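Local structure of regulatory protein RecX (Lactobacillus salivarius, 3E3V) at residues 121-126 with 161-166; 131-134 with 140-143; 144-149 with 154-159. The protein probably modulates the activity of the recombinase RecA, this chain being the part built from three consecutive three-helix domains. All blocks are in the same frame, centred on the assembly; numbering follows the deposited sequence.

Interaction 1 (121-126 with 161-166); sequences TLAEKL and QELDLI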
loop_
_atom_site.group_PDB
_atom_site.type_symbol
_atom_site.label_atom_id
_atom_site.label_comp_id
_atom_site.label_asym_id
_atom_site.label_seq_id
_atom_site.Cartn_x
_atom_site.Cartn_y
_atom_site.Cartn_z
ATOM N N THR A 121 11.665 -2.279 -16.163
ATOM C CA THR A 121 12.601 -1.222 -15.812
ATOM C C THR A 121 13.586 -1.717 -14.762
ATOM O O THR A 121 14.787 -1.471 -14.859
ATOM C CB THR A 121 11.851 -0.000 -15.257
ATOM O OG1 THR A 121 10.994 0.522 -16.277
ATOM C CG2 THR A 121 12.822 1.079 -14.813
ATOM N N LEU A 122 13.078 -2.420 -13.756
ATOM C CA LEU A 122 13.936 -2.940 -12.698
ATOM C C LEU A 122 14.788 -4.064 -13.265
ATOM O O LEU A 122 15.993 -4.128 -13.018
ATOM C CB LEU A 122 13.083 -3.462 -11.535
ATOM C CG LEU A 122 11.967 -2.492 -11.106
ATOM C CD1 LEU A 122 11.044 -3.156 -10.089
ATOM C CD2 LEU A 122 12.580 -1.213 -10.531
ATOM N N ALA A 123 14.155 -4.948 -14.031
ATOM C CA ALA A 123 14.853 -6.071 -14.643
ATOM C C ALA A 123 15.996 -5.604 -15.554
ATOM O O ALA A 123 17.060 -6.219 -15.588
ATOM C CB ALA A 123 13.868 -6.932 -15.431
ATOM N N GLU A 124 15.780 -4.526 -16.298
ATOM C CA GLU A 124 16.828 -4.023 -17.171
ATOM C C GLU A 124 18.059 -3.586 -16.373
ATOM O O GLU A 124 19.188 -3.875 -16.768
ATOM C CB GLU A 124 16.314 -2.853 -18.015
ATOM C CG GLU A 124 15.309 -3.258 -19.085
ATOM C CD GLU A 124 14.854 -2.084 -19.938
ATOM O OE1 GLU A 124 15.703 -1.480 -20.626
ATOM O OE2 GLU A 124 13.646 -1.761 -19.919
ATOM N N LYS A 125 17.844 -2.899 -15.253
ATOM C CA LYS A 125 18.954 -2.440 -14.416
ATOM C C LYS A 125 19.728 -3.622 -13.864
ATOM O O LYS A 125 20.957 -3.632 -13.876
ATOM C CB LYS A 125 18.442 -1.600 -13.247
ATOM C CG LYS A 125 17.865 -0.259 -13.638
ATOM C CD LYS A 125 17.268 0.459 -12.431
ATOM C CE LYS A 125 16.643 1.778 -12.851
ATOM N NZ LYS A 125 15.931 2.442 -11.727
ATOM N N LEU A 126 19.002 -4.617 -13.370
ATOM C CA LEU A 126 19.626 -5.805 -12.806
ATOM C C LEU A 126 20.368 -6.634 -13.853
ATOM O O LEU A 126 21.362 -7.293 -13.537
ATOM C CB LEU A 126 18.567 -6.672 -12.118
ATOM C CG LEU A 126 17.905 -6.018 -10.908
ATOM C CD1 LEU A 126 16.758 -6.871 -10.415
ATOM C CD2 LEU A 126 18.954 -5.826 -9.818
ATOM N N GLN A 161 9.969 -12.334 -20.540
ATOM C CA GLN A 161 9.759 -12.459 -21.983
ATOM C C GLN A 161 10.019 -11.095 -22.617
ATOM O O GLN A 161 10.609 -10.994 -23.694
ATOM C CB GLN A 161 8.321 -12.924 -22.278
ATOM C CG GLN A 161 7.908 -12.897 -23.754
ATOM C CD GLN A 161 6.497 -13.452 -23.984
ATOM O OE1 GLN A 161 5.666 -13.482 -23.068
ATOM N NE2 GLN A 161 6.221 -13.881 -25.215
ATOM N N GLU A 162 9.593 -10.047 -21.920
ATOM C CA GLU A 162 9.757 -8.678 -22.386
ATOM C C GLU A 162 11.228 -8.282 -22.429
ATOM O O GLU A 162 11.695 -7.691 -23.404
ATOM C CB GLU A 162 9.002 -7.725 -21.461
ATOM C CG GLU A 162 8.374 -6.542 -22.168
ATOM C CD GLU A 162 7.363 -6.982 -23.205
ATOM O OE1 GLU A 162 6.464 -7.779 -22.847
ATOM O OE2 GLU A 162 7.466 -6.535 -24.371
ATOM N N LEU A 163 11.950 -8.615 -21.363
ATOM C CA LEU A 163 13.372 -8.306 -21.247
ATOM C C LEU A 163 14.200 -8.955 -22.348
ATOM O O LEU A 163 15.118 -8.332 -22.879
ATOM C CB LEU A 163 13.907 -8.766 -19.888
ATOM C CG LEU A 163 15.366 -8.421 -19.571
ATOM C CD1 LEU A 163 15.474 -6.951 -19.179
ATOM C CD2 LEU A 163 15.871 -9.314 -18.432
ATOM N N ASP A 164 13.889 -10.204 -22.685
ATOM C CA ASP A 164 14.635 -10.896 -23.731
ATOM C C ASP A 164 14.444 -10.204 -25.073
ATOM O O ASP A 164 15.335 -10.218 -25.921
ATOM C CB ASP A 164 14.194 -12.358 -23.854
ATOM C CG ASP A 164 14.408 -13.142 -22.580
ATOM O OD1 ASP A 164 15.408 -12.884 -21.873
ATOM O OD2 ASP A 164 13.579 -14.031 -22.289
ATOM N N LEU A 165 13.276 -9.606 -25.268
ATOM C CA LEU A 165 13.002 -8.911 -26.513
ATOM C C LEU A 165 14.046 -7.804 -26.619
ATOM O O LEU A 165 14.526 -7.481 -27.706
ATOM C CB LEU A 165 11.598 -8.316 -26.487
ATOM C CG LEU A 165 10.855 -8.245 -27.821
ATOM C CD1 LEU A 165 10.707 -9.656 -28.418
ATOM C CD2 LEU A 165 9.488 -7.603 -27.592
ATOM N N ILE A 166 14.397 -7.236 -25.469
ATOM C CA ILE A 166 15.389 -6.176 -25.398
ATOM C C ILE A 166 16.793 -6.762 -25.545
ATOM O O ILE A 166 17.580 -6.204 -26.334
ATOM C CB ILE A 166 15.260 -5.431 -24.069
#
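Glu124 and Leu163 mark the closest backbone approach, their CA atoms lying 6.8 Å apart where helix 112-129 passes the last turn of helix 153-165. Every approach within 4.5 Å between the two segments involves one methyl, Leu163 CD1. A chi1 of -176° swings Leu163 CG away from the backbone N, and the side chain extends toward helix 112-129, where CD1 settles between Ala123 and Glu124. Leu163 CD1 comes to 3.7 Å from Glu124 CG. On the alanine, Leu163 CD1 lies 3.9 Å from Ala123 C and 4.1 Å from Ala123 CB. A further approach, 3.8 Å from Leu163 CD1 to Glu124 N, shows that the methyl rests on the helix backbone as well as on side chains. The side chains of Glu124 and Leu163 run past one another, and the glutamate takes part through its aliphatic CG. No hydrogen bond joins the segments, and only 135 Å² is buried in all. Helix 135-148 completes the setting: Ile142 packs on Ala123, and Tyr135 OH is hydrogen-bonded to Asp164 OD1. Here the first and last helices of a three-helix bundle meet against the middle one, as expected for the third RecX domain, whose sequence family belongs to the helix-turn-helix clan.

Interaction 2 (131-134 with 140-143); sequences SHDS and NKIK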
loop_
_atom_site.group_PDB
_atom_site.type_symbol
_atom_site.label_atom_id
_atom_site.label_comp_id
_atom_site.label_asym_id
_atom_site.label_seq_id
_atom_site.Cartn_x
_atom_site.Cartn_y
_atom_site.Cartn_z
ATOM N N SER A 131 25.537 -8.517 -15.675
ATOM C CA SER A 131 25.966 -8.741 -17.059
ATOM C C SER A 131 27.026 -9.828 -17.250
ATOM O O SER A 131 27.130 -10.408 -18.334
ATOM C CB SER A 131 26.474 -7.436 -17.673
ATOM O OG SER A 131 27.700 -7.036 -17.091
ATOM N N HIS A 132 27.814 -10.106 -16.212
ATOM C CA HIS A 132 28.845 -11.130 -16.305
ATOM C C HIS A 132 28.326 -12.534 -16.047
ATOM O O HIS A 132 29.001 -13.507 -16.370
ATOM C CB HIS A 132 29.992 -10.828 -15.340
ATOM C CG HIS A 132 30.891 -9.729 -15.804
ATOM N ND1 HIS A 132 30.414 -8.565 -16.366
ATOM C CD2 HIS A 132 32.240 -9.605 -15.760
ATOM C CE1 HIS A 132 31.431 -7.768 -16.647
ATOM N NE2 HIS A 132 32.548 -8.377 -16.289
ATOM N N ASP A 133 27.136 -12.650 -15.465
ATOM C CA ASP A 133 26.572 -13.971 -15.200
ATOM C C ASP A 133 26.066 -14.617 -16.480
ATOM O O ASP A 133 25.919 -13.957 -17.512
ATOM C CB ASP A 133 25.394 -13.891 -14.227
ATOM C CG ASP A 133 25.791 -13.392 -12.864
ATOM O OD1 ASP A 133 26.825 -13.855 -12.336
ATOM O OD2 ASP A 133 25.057 -12.543 -12.317
ATOM N N SER A 134 25.796 -15.915 -16.404
ATOM C CA SER A 134 25.256 -16.625 -17.550
ATOM C C SER A 134 23.802 -16.172 -17.643
ATOM O O SER A 134 23.253 -15.650 -16.678
ATOM C CB SER A 134 25.310 -18.135 -17.320
ATOM O OG SER A 134 24.445 -18.516 -16.262
ATOM N N ASN A 140 17.657 -15.847 -12.902
ATOM C CA ASN A 140 17.317 -16.346 -11.571
ATOM C C ASN A 140 17.386 -15.197 -10.566
ATOM O O ASN A 140 16.476 -15.019 -9.754
ATOM C CB ASN A 140 18.282 -17.451 -11.131
ATOM C CG ASN A 140 18.092 -18.739 -11.905
ATOM O OD1 ASN A 140 16.967 -19.211 -12.079
ATOM N ND2 ASN A 140 19.192 -19.324 -12.364
ATOM N N LYS A 141 18.470 -14.427 -10.619
ATOM C CA LYS A 141 18.635 -13.298 -9.708
ATOM C C LYS A 141 17.531 -12.266 -9.935
ATOM O O LYS A 141 16.997 -11.712 -8.988
ATOM C CB LYS A 141 19.999 -12.629 -9.908
ATOM C CG LYS A 141 21.202 -13.433 -9.424
ATOM C CD LYS A 141 22.494 -12.672 -9.732
ATOM C CE LYS A 141 23.738 -13.344 -9.161
ATOM N NZ LYS A 141 23.857 -14.737 -9.656
ATOM N N ILE A 142 17.195 -12.007 -11.192
ATOM C CA ILE A 142 16.153 -11.027 -11.495
ATOM C C ILE A 142 14.779 -11.498 -11.000
ATOM O O ILE A 142 14.049 -10.732 -10.369
ATOM C CB ILE A 142 16.118 -10.700 -13.021
ATOM C CG1 ILE A 142 17.421 -9.982 -13.425
ATOM C CG2 ILE A 142 14.947 -9.793 -13.341
ATOM C CD1 ILE A 142 17.617 -9.829 -14.932
ATOM N N LYS A 143 14.436 -12.757 -11.271
ATOM C CA LYS A 143 13.159 -13.309 -10.820
ATOM C C LYS A 143 13.054 -13.218 -9.300
ATOM O O LYS A 143 12.009 -12.878 -8.748
ATOM C CB LYS A 143 13.041 -14.778 -11.230
ATOM C CG LYS A 143 12.779 -14.994 -12.708
ATOM C CD LYS A 143 13.348 -16.329 -13.175
ATOM C CE LYS A 143 12.938 -16.639 -14.602
ATOM N NZ LYS A 143 11.463 -16.843 -14.690
#
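Lys141 and Asp133 both carry CG anti to the carbonyl carbon, beside the backbone N (chi1 -71° in the lysine), which brings the two side chains, one from helix 135-148 and one from the loop before it, into the same place, where they cross at about a right angle. The lysine chain runs extended until its last torsion, where chi4 of 57° bends the ammonium group aside. With that bend the tail meets the carboxylate along its length: Asp133 OD2 lies 3.5 Å from Lys141 CE and 3.6 Å from Lys141 CD, both nearer than the 3.7 Å between Asp133 OD2 and Lys141 NZ. Asp133 OD1 stands 4.1 Å from Lys141 NZ, so neither carboxylate oxygen makes a close bond with the nitrogen. The backbones stay well apart, with 9.7 Å between the CA atoms of Asp133 and Lys141, and the two segments bury just 66 Å² together.

Within the loop, Ser131 OG lies in the plane of the His132 ring, at its edge, with 3.2 Å between Ser131 OG and His132 ND1 in a hydrogen bond. Ser134 is the N-cap of helix 135-148, its OG bonded to Asn137 N, which fixes the loop's exit next to Asp133. On the same helix, Ile142 packs on both neighbouring helices. The Asp133-Lys141 pair is therefore a long salt bridge at the surface, an attraction between opposite charges without a hydrogen bond; it probably links the loop to the second turn of the helix only loosely.

Interaction 3 (144-149 with 154-159); sequences QSLLTK and DIIDTI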
loop_
_atom_site.group_PDB
_atom_site.type_symbol
_atom_site.label_atom_id
_atom_site.label_comp_id
_atom_site.label_asym_id
_atom_site.label_seq_id
_atom_site.Cartn_x
_atom_site.Cartn_y
_atom_site.Cartn_z
ATOM N N GLN A 144 14.156 -13.540 -8.640
ATOM C CA GLN A 144 14.255 -13.534 -7.189
ATOM C C GLN A 144 14.007 -12.131 -6.638
ATOM O O GLN A 144 13.239 -11.935 -5.691
ATOM C CB GLN A 144 15.651 -14.025 -6.797
ATOM C CG GLN A 144 15.874 -14.277 -5.321
ATOM C CD GLN A 144 17.284 -14.779 -5.042
ATOM O OE1 GLN A 144 17.726 -15.774 -5.632
ATOM N NE2 GLN A 144 18.003 -14.088 -4.153
ATOM N N SER A 145 14.667 -11.150 -7.235
ATOM C CA SER A 145 14.510 -9.768 -6.804
ATOM C C SER A 145 13.046 -9.318 -6.951
ATOM O O SER A 145 12.471 -8.717 -6.038
ATOM C CB SER A 145 15.439 -8.860 -7.628
ATOM O OG SER A 145 15.317 -7.508 -7.212
ATOM N N LEU A 146 12.448 -9.616 -8.101
ATOM C CA LEU A 146 11.054 -9.244 -8.355
ATOM C C LEU A 146 10.078 -9.955 -7.400
ATOM O O LEU A 146 9.056 -9.382 -7.016
ATOM C CB LEU A 146 10.683 -9.553 -9.814
ATOM C CG LEU A 146 11.379 -8.690 -10.862
ATOM C CD1 LEU A 146 11.167 -9.253 -12.260
ATOM C CD2 LEU A 146 10.847 -7.285 -10.759
ATOM N N LEU A 147 10.385 -11.201 -7.040
ATOM C CA LEU A 147 9.548 -11.948 -6.108
ATOM C C LEU A 147 9.557 -11.299 -4.732
ATOM O O LEU A 147 8.504 -11.102 -4.133
ATOM C CB LEU A 147 10.014 -13.403 -5.958
ATOM C CG LEU A 147 9.615 -14.433 -7.010
ATOM C CD1 LEU A 147 10.264 -15.756 -6.669
ATOM C CD2 LEU A 147 8.087 -14.588 -7.062
ATOM N N THR A 148 10.740 -10.957 -4.231
ATOM C CA THR A 148 10.830 -10.340 -2.913
ATOM C C THR A 148 10.176 -8.954 -2.879
ATOM O O THR A 148 9.828 -8.445 -1.806
ATOM C CB THR A 148 12.302 -10.248 -2.429
ATOM O OG1 THR A 148 13.067 -9.442 -3.332
ATOM C CG2 THR A 148 12.918 -11.630 -2.363
ATOM N N LYS A 149 9.999 -8.357 -4.057
ATOM C CA LYS A 149 9.362 -7.054 -4.171
ATOM C C LYS A 149 7.836 -7.153 -4.273
ATOM O O LYS A 149 7.147 -6.138 -4.305
ATOM C CB LYS A 149 9.912 -6.293 -5.382
ATOM C CG LYS A 149 11.234 -5.600 -5.094
ATOM C CD LYS A 149 11.772 -4.890 -6.322
ATOM C CE LYS A 149 13.234 -4.533 -6.132
ATOM N NZ LYS A 149 13.454 -3.759 -4.878
ATOM N N ASP A 154 3.496 -15.164 -12.662
ATOM C CA ASP A 154 3.025 -14.877 -14.020
ATOM C C ASP A 154 3.507 -13.529 -14.524
ATOM O O ASP A 154 3.952 -13.409 -15.657
ATOM C CB ASP A 154 1.493 -14.929 -14.102
ATOM C CG ASP A 154 0.932 -16.320 -13.821
ATOM O OD1 ASP A 154 1.680 -17.314 -13.930
ATOM O OD2 ASP A 154 -0.268 -16.420 -13.502
ATOM N N ILE A 155 3.408 -12.511 -13.678
ATOM C CA ILE A 155 3.852 -11.169 -14.046
ATOM C C ILE A 155 5.351 -11.179 -14.345
ATOM O O ILE A 155 5.813 -10.533 -15.288
ATOM C CB ILE A 155 3.531 -10.158 -12.904
ATOM C CG1 ILE A 155 2.014 -9.964 -12.818
ATOM C CG2 ILE A 155 4.195 -8.803 -13.160
ATOM C CD1 ILE A 155 1.422 -9.291 -14.049
ATOM N N ILE A 156 6.102 -11.923 -13.537
ATOM C CA ILE A 156 7.551 -12.038 -13.692
ATOM C C ILE A 156 7.908 -12.755 -15.009
ATOM O O ILE A 156 8.841 -12.356 -15.715
ATOM C CB ILE A 156 8.168 -12.766 -12.452
ATOM C CG1 ILE A 156 7.980 -11.888 -11.202
ATOM C CG2 ILE A 156 9.649 -13.036 -12.659
ATOM C CD1 ILE A 156 8.463 -12.518 -9.917
ATOM N N ASP A 157 7.157 -13.795 -15.353
ATOM C CA ASP A 157 7.400 -14.523 -16.601
ATOM C C ASP A 157 7.184 -13.595 -17.797
ATOM O O ASP A 157 7.903 -13.652 -18.787
ATOM C CB ASP A 157 6.455 -15.721 -16.725
ATOM C CG ASP A 157 6.830 -16.857 -15.808
ATOM O OD1 ASP A 157 8.009 -16.930 -15.411
ATOM O OD2 ASP A 157 5.945 -17.685 -15.492
ATOM N N THR A 158 6.175 -12.748 -17.703
ATOM C CA THR A 158 5.884 -11.806 -18.773
ATOM C C THR A 158 6.997 -10.753 -18.836
ATOM O O THR A 158 7.386 -10.308 -19.919
ATOM C CB THR A 158 4.516 -11.141 -18.528
ATOM O OG1 THR A 158 3.522 -12.169 -18.454
ATOM C CG2 THR A 158 4.152 -10.162 -19.667
ATOM N N ILE A 159 7.515 -10.362 -17.675
ATOM C CA ILE A 159 8.602 -9.382 -17.624
ATOM C C ILE A 159 9.851 -9.977 -18.287
ATOM O O ILE A 159 10.527 -9.307 -19.073
ATOM C CB ILE A 159 8.937 -8.997 -16.170
ATOM C CG1 ILE A 159 7.819 -8.112 -15.597
ATOM C CG2 ILE A 159 10.295 -8.305 -16.108
ATOM C CD1 ILE A 159 7.861 -7.965 -14.066
#
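Asp154 O, half a turn before the Ile156 that packs on Leu146, is gripped twice: Thr158 N and Thr158 OG1, both 3.1 Å from it, reach this carbonyl oxygen from opposite faces of its plane. Across the contact all is apolar. Ile156 CD1 carries most of it, meeting Leu147 CD2 at 3.5 Å and Leu146 CB at 3.7 Å. Its CG1 is anti to the carbonyl carbon (chi1 -66°) and the chain continues extended, which sets this terminal methyl between the two leucines. Leu147 and Ile156 cross at about a right angle, whereas Leu146 and Ile159 point at each other tip to tip, CD1 of Leu146 to CD1 of Ile159 at 4.0 Å. The axes of segments 144-148 and 154-159 approach to 10.3 Å, with 143° between their N-to-C directions. A short turn joins the helices, and in it Phe151 packs on both Leu146 and Ile156. Beyond the interface, Lys149 NZ forms a salt bridge with Asp83. Since Leu146, Ile156 and Ile159 are buried and no hydrogen bond crosses the segments, the helical hairpin is held here by dispersion and the hydrophobic effect, while the hydroxyls of Thr148 and Thr158 are bonded within their own helices, to Ser145 O and Asp154 O.

The three contacts lie together in the last three helices of the chain, 112-129, 135-148 and 153-165. The centre of interaction 1 is about 11 Å from the centre of interaction 2 and equally far from that of interaction 3. Interactions 2 and 3 have centres about 13 Å apart. Interaction 1 spans the whole unit, bringing its outer helices together; interactions 2 and 3 follow in series within that span. Helix 135-148 serves both of these, while interactions 1 and 3 share helix 153-165. Ile142, in segment 140-143, touches Ala123, Leu126 and Leu163 of interaction 1, and Ala123 also meets Ile159 of interaction 3. These touches are consistent with a shared apolar interior in the third RecX domain, with long charge pairs at its edge.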